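Local coordinates for thioesterase (Streptomyces sp. WAC02707, PDB 6VAP), which probably releases acyl groups from carrier proteins by thioester hydrolysis, as the type II thioesterase of the borrelidin biosynthetic cluster, at residues C194-L199 and G221-D226; V92-H97 and I116-L121; M99-A104 and S124-P129; P25-L30 and C51-V56; P129-T134 and P209-A214. All blocks are in the same frame, centred on the assembly; numbering follows the deposited sequence.

In the fold
The five contacts illustrate how an alpha/beta hydrolase is built around one largely parallel sheet. Along the chain contact 4 closes first; contacts 2 and 3 follow with alternating segments, and contacts 1 and 5 also interleave. Contacts 4, 2 and 1 pair neighbouring strands within the sheet: 52-56 with 26-30, 92-97 with 120-124, and 196-201 with 223-228, with the centres of contacts 1 and 4 about 18 Å apart. Contacts 3 and 5, whose centres are about 9 Å apart and which share Pro-129, instead tie loops beyond the strand ends to helices 99-113 and 209-213. Contacts 2 and 3 each hold a glycine of the probable nucleophile elbow, and arginines of contacts 3 and 5 lie near the probable triad.

Contact 1: residues C194-L199 and G221-D226; sequences CPIHAL and GPFTLD
His-197 crosses to both Thr-224 and Asp-226 where strands 196-201 and 223-228 pair in parallel at one side of the alpha/beta hydrolase sheet. With helix 209-213 between them, the strands form a beta-alpha-beta unit. The His-197 side chain can be followed outward: its CB lies 3.5 Å from Thr-224 OG1, and its CG 3.0 Å from the same oxygen. With CG anti to the backbone N (chi1 -167°), the ring leans over the neighbouring strand, so that Thr-224 OG1 sits 3.0 Å above the ring plane, close to its centre. Thr-224 CB stands over the same ring in a CH-pi contact. CD2 of His-197 passes 3.4 Å from the carbonyl O of Thr-224, while ND1 is engaged by His-249 NE2 on helix 239-250. His-197 CE1 comes within 3.0 Å of Asp-226 OD2, and NE2 donates to it. The ring is thus gripped through both nitrogens, which fixes its rotation, and the carboxylate would probably stabilise positive charge on the imidazole.

On the other face of the sheet, Ala-198 CB packs 3.5 Å from Leu-225 CD1 and also meets the Phe-223 ring, which lies against Ile-196. Four backbone hydrogen bonds join the strands, and a water links Ile-196 O to Thr-224 OG1. The His-197 NE2 to Asp-226 OD2 bond is short at 2.6 Å but bent (N-H...O angle 131°); it reaches the anti side of the carboxylate.

Contact 2: residues V92-H97 and I116-L121; sequences VALFGH and ISLEAL
Val-92 and Leu-94 close on Leu-118 at the point where the beta-alpha-beta unit of strand 92-97, helix 99-113 and strand 120-124 returns to the sheet. This is the tight part. Leu-118 spreads its two methyls between two partners: CD2 meets Val-92 CG1 at 3.6 Å, and CD1 meets Leu-94 CD1 at 3.7 Å, the leucine side chains crossing at about a right angle. A chi1 of 58° in Val-92 sets CG1 between the backbone N and the carbonyl carbon, from where it reaches Leu-118. Ala-108 of the helix packs on both Leu-94 and Leu-118. Farther along, Leu-121 CD1 lies against Leu-94 CB.

The backbones are joined more sparingly. Glu-119 N donates to Val-92 O, and Leu-94 N to Ala-120 O, after which strand 92-97 runs on toward the probable nucleophile elbow.

Beside this packing, the side carrying Ser-117 O and the Glu-119 carboxylate is looser. The Glu-119 side chain is poorly ordered, bends back past Val-92 through its CG, and is joined to the strand by water. That water accepts from Val-92 N at 2.9 Å and donates both to Ser-117 O, 2.7 Å away, and to Glu-119 OE2.

Contact 3: residues M99-A104 and S124-P129; sequences MGATLA and SARPAP
Arg-126 reaches from the loop after strand 120-124 to Thr-102 on helix 99-113, and the polar link between these two side chains dominates the contact. Arg-126 NE donates to Thr-102 OG1 at 2.8 Å in a nearly straight bond, with an N-H...O angle of 169°. The hydroxyl oxygen lies almost in the guanidinium plane, at its edge. Arg-126 NH2 adds a weak, bent bond to the same oxygen at 3.4 Å, and also donates to Ala-181 O on helix 167-182, so the flat group is held from two directions. A bend at chi2 (72°) turns the arginine chain along the helix surface to bring NE there.

Water supplies a second polar route: one molecule stands 2.9 Å from Thr-102 OG1 and donates to Pro-127 O at 2.8 Å, connecting the helix to the loop backbone as well.

Helix 99-113 begins within the Gly-96, Ser-98, Gly-100 pattern, which fits the nucleophile elbow of alpha/beta hydrolases and places the contact beside the probable active site. Arg-126 lies near the probable Ser-98, His-232, Asp-204 triad without touching it.

Van der Waals packing is confined to a few atoms. Ala-101 CB meets Arg-126 CB at 3.7 Å, so the aliphatic base of the arginine rests on the first turn of the helix. Met-99 contributes its backbone: its CA stands above one face of the Arg-126 guanidinium, toward the rim, 4.1 Å from NE.

Contact 4: residues P25-L30 and C51-V56; sequences PQLICL and CDVLAV
Cys-29 SG lies 4.0 Å from Val-53 CG1 at the middle of the pair formed by strands 26-30 and 52-56, which run in parallel deep in the alpha/beta hydrolase sheet. On the other face Ile-28 CG2 meets Val-56 CG2 at 4.0 Å. Val-43 of helix 41-47, the helical part of this beta-alpha-beta unit, covers Leu-27 and Val-53. Farther out, Leu-30 CD1 packs 3.6 Å from Val-56 CG2. With SG anti to the backbone N (chi1 179°), Cys-51 brings its sulfur alongside Leu-27 CB.

Between the two faces, five backbone hydrogen bonds run from Asp-52 N to Pro-25 O at one end through to Val-56 N to Cys-29 O at the other.

The polar edge is formed by Gln-26 and Asp-52, side by side with their amide and carboxylate planes 72° apart. The bond from Gln-26 NE2 to Asp-52 OD2 is weak, 3.5 Å; the amide is also held outside the pair, OE1 by His-89 N and NE2 by Arg-87 O. A water accepts from Gln-26 NE2 and donates to Asp-52 OD2. Gln-26 thus reaches the buried carboxylate mainly through water, so the backbone bonds and apolar faces probably carry the pairing.

Contact 5: residues P129-T134 and P209-A214; sequences PSRQRT and PVEARA
A two-pronged salt bridge between Arg-133 and Glu-211 leads this partly buried contact, which fastens the loop after strand 120-124 to helix 209-213 of the alpha/beta hydrolase fold. That helix belongs to the beta-alpha-beta unit between strands 196-201 and 223-228. The guanidinium meets the carboxylate side-on: Arg-133 NE donates to Glu-211 OE2 at 2.9 Å, and Arg-133 NH2 to Glu-211 OE1 at 2.9 Å. Both oxygens lie near the guanidinium plane and are met on their syn sides, although the two flat groups are turned 36° from each other. Glu-211 OE1 also accepts from Thr-208 N just ahead of the helix, while Arg-133 NH1 donates to Pro-205 O. Together with the two bonds of the salt bridge, these outside bonds limit the rotation of both groups. Arg-133 lies near, without touching, the probable Ser-98, His-232, Asp-204 triad.

Arg-131 approaches Glu-211 in another manner. Bent at chi2 and chi3 (-59° and -46°), its chain curls over the helix, so that Glu-211 CG lies over the centre of one guanidinium face. Arg-131 NH2 stays 4.3 Å from Glu-211 OE2, with no N-H aimed at that oxygen, so the attraction is probably one of charge alone. Arg-131 CG makes an apolar contact with Ala-214 CB at 3.8 Å. At the guanidinium edge, Arg-131 NH1 packs 3.5 Å from Val-210 CG1. A water bridges the two segments, donating to Arg-131 O at 2.5 Å and to Glu-211 OE2 at 2.6 Å.

Contact 1: residues C194-L199 and G221-D226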
# COMPACT_ATOMS: atom_id res chain seq x y z
N CYS A 194 1.54 -10.13 -13.03
CA CYS A 194 2.59 -10.17 -12.01
C CYS A 194 2.11 -11.02 -10.87
O CYS A 194 0.98 -11.03 -10.57
CB CYS A 194 2.85 -8.83 -11.34
SG CYS A 194 1.40 -8.22 -10.47
N PRO A 195 2.99 -11.87 -10.00
CA PRO A 195 2.61 -12.58 -8.77
C PRO A 195 1.92 -11.65 -7.78
O PRO A 195 2.24 -10.48 -7.65
CB PRO A 195 3.95 -13.08 -8.22
CG PRO A 195 4.87 -13.12 -9.42
CD PRO A 195 4.42 -11.99 -10.30
N ILE A 196 0.94 -12.19 -7.09
CA ILE A 196 0.26 -11.48 -6.02
C ILE A 196 0.43 -12.29 -4.75
O ILE A 196 0.18 -13.50 -4.73
CB ILE A 196 -1.22 -11.26 -6.33
CG1 ILE A 196 -1.40 -10.22 -7.43
CG2 ILE A 196 -1.95 -10.72 -5.02
CD1 ILE A 196 -2.83 -9.90 -7.80
N HIS A 197 0.92 -11.64 -3.71
CA HIS A 197 1.09 -12.27 -2.41
C HIS A 197 0.23 -11.49 -1.43
O HIS A 197 0.47 -10.31 -1.18
CB HIS A 197 2.55 -12.31 -1.94
CG HIS A 197 2.78 -13.22 -0.76
ND1 HIS A 197 3.99 -13.81 -0.50
CD2 HIS A 197 1.94 -13.63 0.23
CE1 HIS A 197 3.90 -14.55 0.59
NE2 HIS A 197 2.67 -14.45 1.06
N ALA A 198 -0.77 -12.15 -0.87
CA ALA A 198 -1.70 -11.51 0.03
C ALA A 198 -1.32 -11.87 1.46
O ALA A 198 -0.89 -13.00 1.73
CB ALA A 198 -3.11 -11.95 -0.29
N LEU A 199 -1.49 -10.92 2.36
CA LEU A 199 -1.13 -11.09 3.76
C LEU A 199 -2.27 -10.57 4.62
O LEU A 199 -2.75 -9.45 4.40
CB LEU A 199 0.17 -10.35 4.09
CG LEU A 199 1.29 -10.52 3.07
CD1 LEU A 199 2.36 -9.51 3.37
CD2 LEU A 199 1.89 -11.92 3.08
N GLY A 221 -0.78 -14.63 -12.92
CA GLY A 221 0.45 -15.13 -12.34
C GLY A 221 0.20 -15.90 -11.05
O GLY A 221 -0.94 -16.15 -10.65
N PRO A 222 1.27 -16.31 -10.40
CA PRO A 222 1.12 -17.12 -9.19
C PRO A 222 0.54 -16.31 -8.04
O PRO A 222 0.76 -15.11 -7.92
CB PRO A 222 2.55 -17.58 -8.88
CG PRO A 222 3.44 -16.58 -9.55
CD PRO A 222 2.67 -16.03 -10.75
N PHE A 223 -0.22 -17.00 -7.18
CA PHE A 223 -0.85 -16.38 -6.03
C PHE A 223 -0.49 -17.13 -4.75
O PHE A 223 -0.46 -18.36 -4.70
CB PHE A 223 -2.36 -16.34 -6.18
CG PHE A 223 -3.06 -15.79 -4.95
CD1 PHE A 223 -3.08 -14.46 -4.72
CD2 PHE A 223 -3.66 -16.63 -4.04
CE1 PHE A 223 -3.71 -13.91 -3.54
CE2 PHE A 223 -4.28 -16.13 -2.89
CZ PHE A 223 -4.31 -14.79 -2.66
N THR A 224 -0.22 -16.38 -3.70
CA THR A 224 0.07 -16.97 -2.40
C THR A 224 -0.63 -16.12 -1.35
O THR A 224 -0.71 -14.89 -1.49
CB THR A 224 1.59 -17.08 -2.12
OG1 THR A 224 2.21 -15.80 -2.27
CG2 THR A 224 2.25 -18.06 -3.09
N LEU A 225 -1.17 -16.77 -0.34
CA LEU A 225 -1.84 -16.10 0.76
C LEU A 225 -1.25 -16.60 2.06
O LEU A 225 -1.20 -17.81 2.29
CB LEU A 225 -3.33 -16.37 0.75
CG LEU A 225 -4.12 -15.88 1.96
CD1 LEU A 225 -4.04 -14.38 2.11
CD2 LEU A 225 -5.58 -16.32 1.85
N ASP A 226 -0.81 -15.66 2.91
CA ASP A 226 -0.23 -15.98 4.21
C ASP A 226 -1.08 -15.32 5.28
O ASP A 226 -1.37 -14.13 5.16
CB ASP A 226 1.23 -15.50 4.35
CG ASP A 226 2.23 -16.51 3.85
OD1 ASP A 226 2.22 -17.68 4.33
OD2 ASP A 226 3.07 -16.15 2.99
O HOH W 1 2.88 -15.21 -4.98

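Contact 2: residues V92-H97 and I116-L121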
# COMPACT_ATOMS: atom_id res chain seq x y z
N VAL A 92 10.93 -4.19 -9.99
CA VAL A 92 10.18 -3.36 -9.07
C VAL A 92 9.02 -4.16 -8.50
O VAL A 92 8.34 -4.91 -9.21
CB VAL A 92 9.68 -2.07 -9.75
CG1 VAL A 92 8.81 -2.41 -10.95
CG2 VAL A 92 8.93 -1.18 -8.78
N ALA A 93 8.78 -3.98 -7.20
CA ALA A 93 7.66 -4.61 -6.52
C ALA A 93 6.90 -3.54 -5.74
O ALA A 93 7.45 -2.49 -5.38
CB ALA A 93 8.11 -5.73 -5.58
N LEU A 94 5.62 -3.82 -5.48
CA LEU A 94 4.75 -2.92 -4.73
C LEU A 94 4.26 -3.60 -3.46
O LEU A 94 3.93 -4.79 -3.46
CB LEU A 94 3.57 -2.48 -5.57
CG LEU A 94 3.85 -2.17 -7.06
CD1 LEU A 94 2.59 -1.89 -7.78
CD2 LEU A 94 4.82 -1.01 -7.17
N PHE A 95 4.19 -2.83 -2.37
CA PHE A 95 3.66 -3.29 -1.10
C PHE A 95 2.68 -2.25 -0.59
O PHE A 95 3.02 -1.07 -0.47
CB PHE A 95 4.77 -3.53 -0.07
CG PHE A 95 4.26 -4.00 1.26
CD1 PHE A 95 3.80 -3.11 2.19
CD2 PHE A 95 4.26 -5.36 1.58
CE1 PHE A 95 3.30 -3.57 3.43
CE2 PHE A 95 3.79 -5.81 2.77
CZ PHE A 95 3.27 -4.90 3.69
N GLY A 96 1.45 -2.69 -0.29
CA GLY A 96 0.46 -1.79 0.29
C GLY A 96 -0.24 -2.44 1.48
O GLY A 96 -0.60 -3.62 1.41
N HIS A 97 -0.48 -1.69 2.54
CA HIS A 97 -1.27 -2.14 3.67
C HIS A 97 -2.61 -1.43 3.66
O HIS A 97 -2.67 -0.21 3.50
CB HIS A 97 -0.51 -1.87 4.96
CG HIS A 97 -1.23 -2.34 6.18
ND1 HIS A 97 -1.55 -3.66 6.41
CD2 HIS A 97 -1.71 -1.64 7.23
CE1 HIS A 97 -2.18 -3.76 7.56
NE2 HIS A 97 -2.31 -2.55 8.08
N ILE A 116 5.28 -2.20 -18.16
CA ILE A 116 6.28 -2.31 -17.09
C ILE A 116 5.88 -3.48 -16.21
O ILE A 116 4.93 -3.38 -15.42
CB ILE A 116 6.39 -1.01 -16.26
CG1 ILE A 116 6.69 0.17 -17.21
CG2 ILE A 116 7.45 -1.15 -15.20
CD1 ILE A 116 6.78 1.53 -16.55
N SER A 117 6.62 -4.58 -16.32
CA SER A 117 6.35 -5.76 -15.52
C SER A 117 6.73 -5.52 -14.06
O SER A 117 7.66 -4.77 -13.74
CB SER A 117 7.15 -6.95 -16.07
OG SER A 117 8.54 -6.67 -16.04
N LEU A 118 5.99 -6.19 -13.16
CA LEU A 118 6.22 -6.12 -11.72
C LEU A 118 6.69 -7.47 -11.18
O LEU A 118 6.16 -8.51 -11.55
CB LEU A 118 4.95 -5.70 -10.98
CG LEU A 118 4.30 -4.39 -11.42
CD1 LEU A 118 3.01 -4.15 -10.64
CD2 LEU A 118 5.27 -3.24 -11.17
N GLU A 119 7.67 -7.44 -10.29
CA GLU A 119 8.14 -8.68 -9.67
C GLU A 119 7.08 -9.28 -8.76
O GLU A 119 6.88 -10.50 -8.73
CB GLU A 119 9.43 -8.42 -8.89
CG GLU A 119 10.55 -7.85 -9.73
CD GLU A 119 10.86 -8.71 -10.95
OE1 GLU A 119 11.04 -9.94 -10.79
OE2 GLU A 119 10.93 -8.15 -12.07
N ALA A 120 6.43 -8.44 -7.97
CA ALA A 120 5.35 -8.92 -7.12
C ALA A 120 4.46 -7.75 -6.76
O ALA A 120 4.91 -6.59 -6.74
CB ALA A 120 5.91 -9.59 -5.87
N LEU A 121 3.19 -8.07 -6.47
CA LEU A 121 2.26 -7.15 -5.81
C LEU A 121 1.95 -7.78 -4.44
O LEU A 121 1.33 -8.85 -4.38
CB LEU A 121 1.01 -6.95 -6.64
CG LEU A 121 -0.10 -6.22 -5.93
CD1 LEU A 121 0.38 -4.83 -5.46
CD2 LEU A 121 -1.35 -6.11 -6.80
O HOH W 2 9.90 -5.37 -12.38

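Contact 3: residues M99-A104 and S124-P129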
# COMPACT_ATOMS: atom_id res chain seq x y z
N MET A 99 -5.72 0.40 2.91
CA MET A 99 -6.02 1.23 1.75
C MET A 99 -4.84 1.26 0.78
O MET A 99 -5.03 1.24 -0.44
CB MET A 99 -6.38 2.64 2.19
CG MET A 99 -6.78 3.56 1.05
SD MET A 99 -5.51 4.78 0.62
CE MET A 99 -5.53 5.78 2.06
N GLY A 100 -3.61 1.28 1.30
CA GLY A 100 -2.44 1.20 0.44
C GLY A 100 -2.44 -0.00 -0.48
O GLY A 100 -1.82 0.04 -1.55
N ALA A 101 -3.08 -1.11 -0.06
CA ALA A 101 -3.12 -2.29 -0.92
C ALA A 101 -3.96 -2.04 -2.17
O ALA A 101 -3.61 -2.48 -3.27
CB ALA A 101 -3.67 -3.50 -0.12
N THR A 102 -5.07 -1.35 -2.02
CA THR A 102 -5.88 -1.02 -3.19
C THR A 102 -5.14 -0.05 -4.10
O THR A 102 -5.11 -0.21 -5.32
CB THR A 102 -7.22 -0.44 -2.75
OG1 THR A 102 -7.92 -1.37 -1.91
CG2 THR A 102 -8.11 -0.11 -4.00
N LEU A 103 -4.51 0.97 -3.52
CA LEU A 103 -3.67 1.86 -4.30
C LEU A 103 -2.56 1.10 -5.00
O LEU A 103 -2.33 1.32 -6.20
CB LEU A 103 -3.10 2.95 -3.41
CG LEU A 103 -2.17 3.95 -4.09
CD1 LEU A 103 -2.86 4.59 -5.31
CD2 LEU A 103 -1.76 5.02 -3.11
N ALA A 104 -1.91 0.17 -4.30
CA ALA A 104 -0.85 -0.62 -4.91
C ALA A 104 -1.37 -1.42 -6.08
O ALA A 104 -0.67 -1.55 -7.09
CB ALA A 104 -0.19 -1.56 -3.90
N SER A 124 -1.70 -6.31 1.87
CA SER A 124 -1.85 -6.67 3.27
C SER A 124 -3.16 -6.10 3.77
O SER A 124 -3.42 -4.92 3.56
CB SER A 124 -0.68 -6.09 4.09
OG SER A 124 -1.01 -5.99 5.44
N ALA A 125 -3.93 -6.92 4.47
CA ALA A 125 -5.11 -6.53 5.23
C ALA A 125 -6.08 -5.74 4.37
O ALA A 125 -6.44 -4.61 4.67
CB ALA A 125 -4.69 -5.75 6.48
N ARG A 126 -6.52 -6.33 3.29
CA ARG A 126 -7.46 -5.63 2.42
C ARG A 126 -8.23 -6.62 1.54
O ARG A 126 -7.63 -7.57 1.02
CB ARG A 126 -6.73 -4.64 1.54
CG ARG A 126 -7.60 -3.75 0.73
CD ARG A 126 -8.31 -2.70 1.54
NE ARG A 126 -8.81 -1.61 0.71
CZ ARG A 126 -9.79 -0.78 1.05
NH1 ARG A 126 -10.33 -0.85 2.24
NH2 ARG A 126 -10.20 0.12 0.16
N PRO A 127 -9.56 -6.51 1.44
CA PRO A 127 -10.29 -7.40 0.54
C PRO A 127 -9.80 -7.18 -0.89
O PRO A 127 -9.33 -6.11 -1.26
CB PRO A 127 -11.75 -6.97 0.72
CG PRO A 127 -11.79 -6.24 1.97
CD PRO A 127 -10.46 -5.53 2.07
N ALA A 128 -9.94 -8.21 -1.71
CA ALA A 128 -9.73 -8.06 -3.15
C ALA A 128 -10.51 -6.87 -3.72
O ALA A 128 -11.59 -6.55 -3.24
CB ALA A 128 -10.14 -9.36 -3.84
N PRO A 129 -9.98 -6.22 -4.74
CA PRO A 129 -10.73 -5.10 -5.33
C PRO A 129 -12.13 -5.48 -5.78
O PRO A 129 -13.06 -4.68 -5.64
CB PRO A 129 -9.87 -4.68 -6.53
CG PRO A 129 -8.48 -5.10 -6.15
CD PRO A 129 -8.63 -6.35 -5.31
O HOH W 3 -8.92 -3.88 -2.82

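Contact 4: residues P25-L30 and C51-V56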
# COMPACT_ATOMS: atom_id res chain seq x y z
N PRO A 25 16.80 -4.21 -6.43
CA PRO A 25 15.40 -4.13 -6.84
C PRO A 25 14.71 -3.04 -6.06
O PRO A 25 15.12 -2.71 -4.94
CB PRO A 25 14.83 -5.50 -6.47
CG PRO A 25 16.03 -6.37 -6.21
CD PRO A 25 17.11 -5.47 -5.74
N GLN A 26 13.62 -2.52 -6.63
CA GLN A 26 12.85 -1.42 -6.05
C GLN A 26 11.59 -1.95 -5.36
O GLN A 26 10.92 -2.86 -5.86
CB GLN A 26 12.44 -0.39 -7.10
CG GLN A 26 13.54 0.59 -7.47
CD GLN A 26 13.03 1.71 -8.35
OE1 GLN A 26 11.93 1.63 -8.90
NE2 GLN A 26 13.82 2.77 -8.48
N LEU A 27 11.28 -1.39 -4.20
CA LEU A 27 10.06 -1.71 -3.47
C LEU A 27 9.32 -0.40 -3.20
O LEU A 27 9.84 0.50 -2.51
CB LEU A 27 10.37 -2.44 -2.17
CG LEU A 27 9.12 -2.62 -1.28
CD1 LEU A 27 8.20 -3.63 -1.86
CD2 LEU A 27 9.48 -2.98 0.15
N ILE A 28 8.14 -0.26 -3.78
CA ILE A 28 7.32 0.92 -3.60
C ILE A 28 6.29 0.59 -2.55
O ILE A 28 5.54 -0.37 -2.74
CB ILE A 28 6.64 1.34 -4.91
CG1 ILE A 28 7.71 1.54 -6.01
CG2 ILE A 28 5.83 2.63 -4.72
CD1 ILE A 28 7.14 1.39 -7.39
N CYS A 29 6.23 1.36 -1.48
CA CYS A 29 5.41 1.06 -0.30
C CYS A 29 4.33 2.11 -0.14
O CYS A 29 4.63 3.30 -0.05
CB CYS A 29 6.30 1.03 0.95
SG CYS A 29 7.52 -0.28 0.86
N LEU A 30 3.08 1.65 -0.04
CA LEU A 30 1.91 2.49 0.02
C LEU A 30 1.34 2.41 1.43
O LEU A 30 0.91 1.33 1.86
CB LEU A 30 0.87 2.04 -1.01
CG LEU A 30 1.17 2.28 -2.51
CD1 LEU A 30 1.69 3.64 -2.80
CD2 LEU A 30 2.22 1.20 -2.99
N CYS A 51 17.93 -3.43 -1.25
CA CYS A 51 16.66 -3.10 -1.88
C CYS A 51 16.44 -1.60 -1.80
O CYS A 51 16.72 -0.99 -0.76
CB CYS A 51 15.49 -3.85 -1.23
SG CYS A 51 13.88 -3.45 -1.95
N ASP A 52 15.98 -1.00 -2.90
CA ASP A 52 15.66 0.43 -2.93
C ASP A 52 14.23 0.60 -2.47
O ASP A 52 13.29 0.44 -3.24
CB ASP A 52 15.88 0.99 -4.33
CG ASP A 52 15.66 2.48 -4.40
OD1 ASP A 52 15.48 3.10 -3.32
OD2 ASP A 52 15.66 3.04 -5.52
N VAL A 53 14.05 0.93 -1.20
CA VAL A 53 12.72 1.07 -0.61
C VAL A 53 12.22 2.49 -0.83
O VAL A 53 12.86 3.44 -0.39
CB VAL A 53 12.73 0.72 0.88
CG1 VAL A 53 11.32 0.91 1.47
CG2 VAL A 53 13.23 -0.72 1.10
N LEU A 54 11.08 2.63 -1.47
CA LEU A 54 10.49 3.93 -1.77
C LEU A 54 9.16 4.00 -1.04
O LEU A 54 8.27 3.17 -1.27
CB LEU A 54 10.30 4.12 -3.26
CG LEU A 54 11.57 4.04 -4.10
CD1 LEU A 54 11.23 4.28 -5.58
CD2 LEU A 54 12.59 5.07 -3.64
N ALA A 55 9.00 5.00 -0.19
CA ALA A 55 7.81 5.14 0.64
C ALA A 55 7.03 6.35 0.16
O ALA A 55 7.61 7.43 -0.05
CB ALA A 55 8.18 5.23 2.11
N VAL A 56 5.74 6.19 -0.03
CA VAL A 56 4.93 7.24 -0.63
C VAL A 56 4.32 8.09 0.48
O VAL A 56 3.75 7.58 1.44
CB VAL A 56 3.84 6.63 -1.54
CG1 VAL A 56 2.98 7.70 -2.15
CG2 VAL A 56 4.53 5.78 -2.64
O HOH W 4 16.84 2.58 -7.64

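Contact 5: residues P129-T134 and P209-A214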
# COMPACT_ATOMS: atom_id res chain seq x y z
N PRO A 129 -9.98 -6.22 -4.74
CA PRO A 129 -10.73 -5.10 -5.33
C PRO A 129 -12.13 -5.48 -5.78
O PRO A 129 -13.06 -4.68 -5.64
CB PRO A 129 -9.87 -4.68 -6.53
CG PRO A 129 -8.48 -5.10 -6.15
CD PRO A 129 -8.63 -6.35 -5.31
N SER A 130 -12.31 -6.71 -6.27
CA SER A 130 -13.62 -7.22 -6.63
C SER A 130 -14.49 -7.57 -5.42
O SER A 130 -15.67 -7.91 -5.59
CB SER A 130 -13.45 -8.46 -7.52
OG SER A 130 -12.86 -9.55 -6.80
N ARG A 131 -13.95 -7.51 -4.21
CA ARG A 131 -14.73 -7.77 -3.01
C ARG A 131 -14.76 -6.57 -2.07
O ARG A 131 -15.07 -6.71 -0.89
CB ARG A 131 -14.18 -9.01 -2.29
CG ARG A 131 -14.38 -10.31 -3.03
CD ARG A 131 -15.85 -10.61 -3.29
NE ARG A 131 -16.67 -10.38 -2.11
CZ ARG A 131 -16.94 -11.31 -1.19
NH1 ARG A 131 -16.47 -12.54 -1.33
NH2 ARG A 131 -17.70 -10.99 -0.14
N GLN A 132 -14.49 -5.38 -2.60
CA GLN A 132 -14.66 -4.15 -1.84
C GLN A 132 -16.00 -4.12 -1.11
O GLN A 132 -17.06 -4.31 -1.72
CB GLN A 132 -14.56 -2.94 -2.80
CG GLN A 132 -15.02 -1.62 -2.25
CD GLN A 132 -13.99 -1.01 -1.32
OE1 GLN A 132 -12.86 -1.48 -1.25
NE2 GLN A 132 -14.36 0.06 -0.62
N ARG A 133 -15.95 -3.82 0.19
CA ARG A 133 -17.16 -3.70 1.00
C ARG A 133 -17.82 -2.34 0.74
O ARG A 133 -17.20 -1.30 0.96
CB ARG A 133 -16.82 -3.84 2.48
CG ARG A 133 -16.22 -5.17 2.86
CD ARG A 133 -16.33 -5.43 4.35
NE ARG A 133 -15.71 -6.70 4.73
CZ ARG A 133 -15.54 -7.10 5.96
NH1 ARG A 133 -15.98 -6.36 6.97
NH2 ARG A 133 -14.94 -8.24 6.17
N THR A 134 -19.07 -2.37 0.32
CA THR A 134 -19.83 -1.15 0.09
C THR A 134 -20.46 -0.67 1.39
O THR A 134 -20.73 -1.45 2.31
CB THR A 134 -20.93 -1.40 -0.94
OG1 THR A 134 -21.84 -2.39 -0.46
CG2 THR A 134 -20.33 -1.87 -2.26
N PRO A 209 -11.43 -14.42 5.16
CA PRO A 209 -10.54 -15.28 4.37
C PRO A 209 -10.90 -15.29 2.89
O PRO A 209 -10.00 -15.25 2.04
CB PRO A 209 -10.72 -16.67 5.01
CG PRO A 209 -11.21 -16.41 6.38
CD PRO A 209 -12.00 -15.13 6.33
N VAL A 210 -12.18 -15.36 2.56
CA VAL A 210 -12.56 -15.38 1.15
C VAL A 210 -12.21 -14.05 0.50
O VAL A 210 -11.78 -14.00 -0.65
CB VAL A 210 -14.06 -15.72 1.01
CG1 VAL A 210 -14.58 -15.35 -0.37
CG2 VAL A 210 -14.29 -17.17 1.30
N GLU A 211 -12.40 -12.95 1.23
CA GLU A 211 -12.08 -11.63 0.68
C GLU A 211 -10.60 -11.52 0.34
O GLU A 211 -10.22 -10.97 -0.71
CB GLU A 211 -12.49 -10.52 1.65
CG GLU A 211 -13.98 -10.25 1.65
CD GLU A 211 -14.40 -9.30 2.75
OE1 GLU A 211 -13.70 -9.22 3.77
OE2 GLU A 211 -15.42 -8.63 2.58
N ALA A 212 -9.76 -12.13 1.19
CA ALA A 212 -8.33 -12.09 0.95
C ALA A 212 -7.97 -13.05 -0.17
O ALA A 212 -7.20 -12.70 -1.05
CB ALA A 212 -7.56 -12.42 2.22
N ARG A 213 -8.51 -14.25 -0.14
CA ARG A 213 -8.21 -15.23 -1.18
C ARG A 213 -8.66 -14.72 -2.55
O ARG A 213 -8.10 -15.12 -3.56
CB ARG A 213 -8.88 -16.58 -0.81
CG ARG A 213 -8.74 -17.68 -1.85
CD ARG A 213 -7.35 -18.26 -1.84
NE ARG A 213 -6.99 -18.85 -0.55
CZ ARG A 213 -5.88 -19.54 -0.32
NH1 ARG A 213 -5.01 -19.75 -1.30
NH2 ARG A 213 -5.64 -20.04 0.89
N ALA A 214 -9.68 -13.85 -2.60
CA ALA A 214 -10.19 -13.40 -3.88
C ALA A 214 -9.14 -12.60 -4.63
O ALA A 214 -9.28 -12.41 -5.84
CB ALA A 214 -11.45 -12.59 -3.68
O HOH W 5 -16.81 -7.95 0.46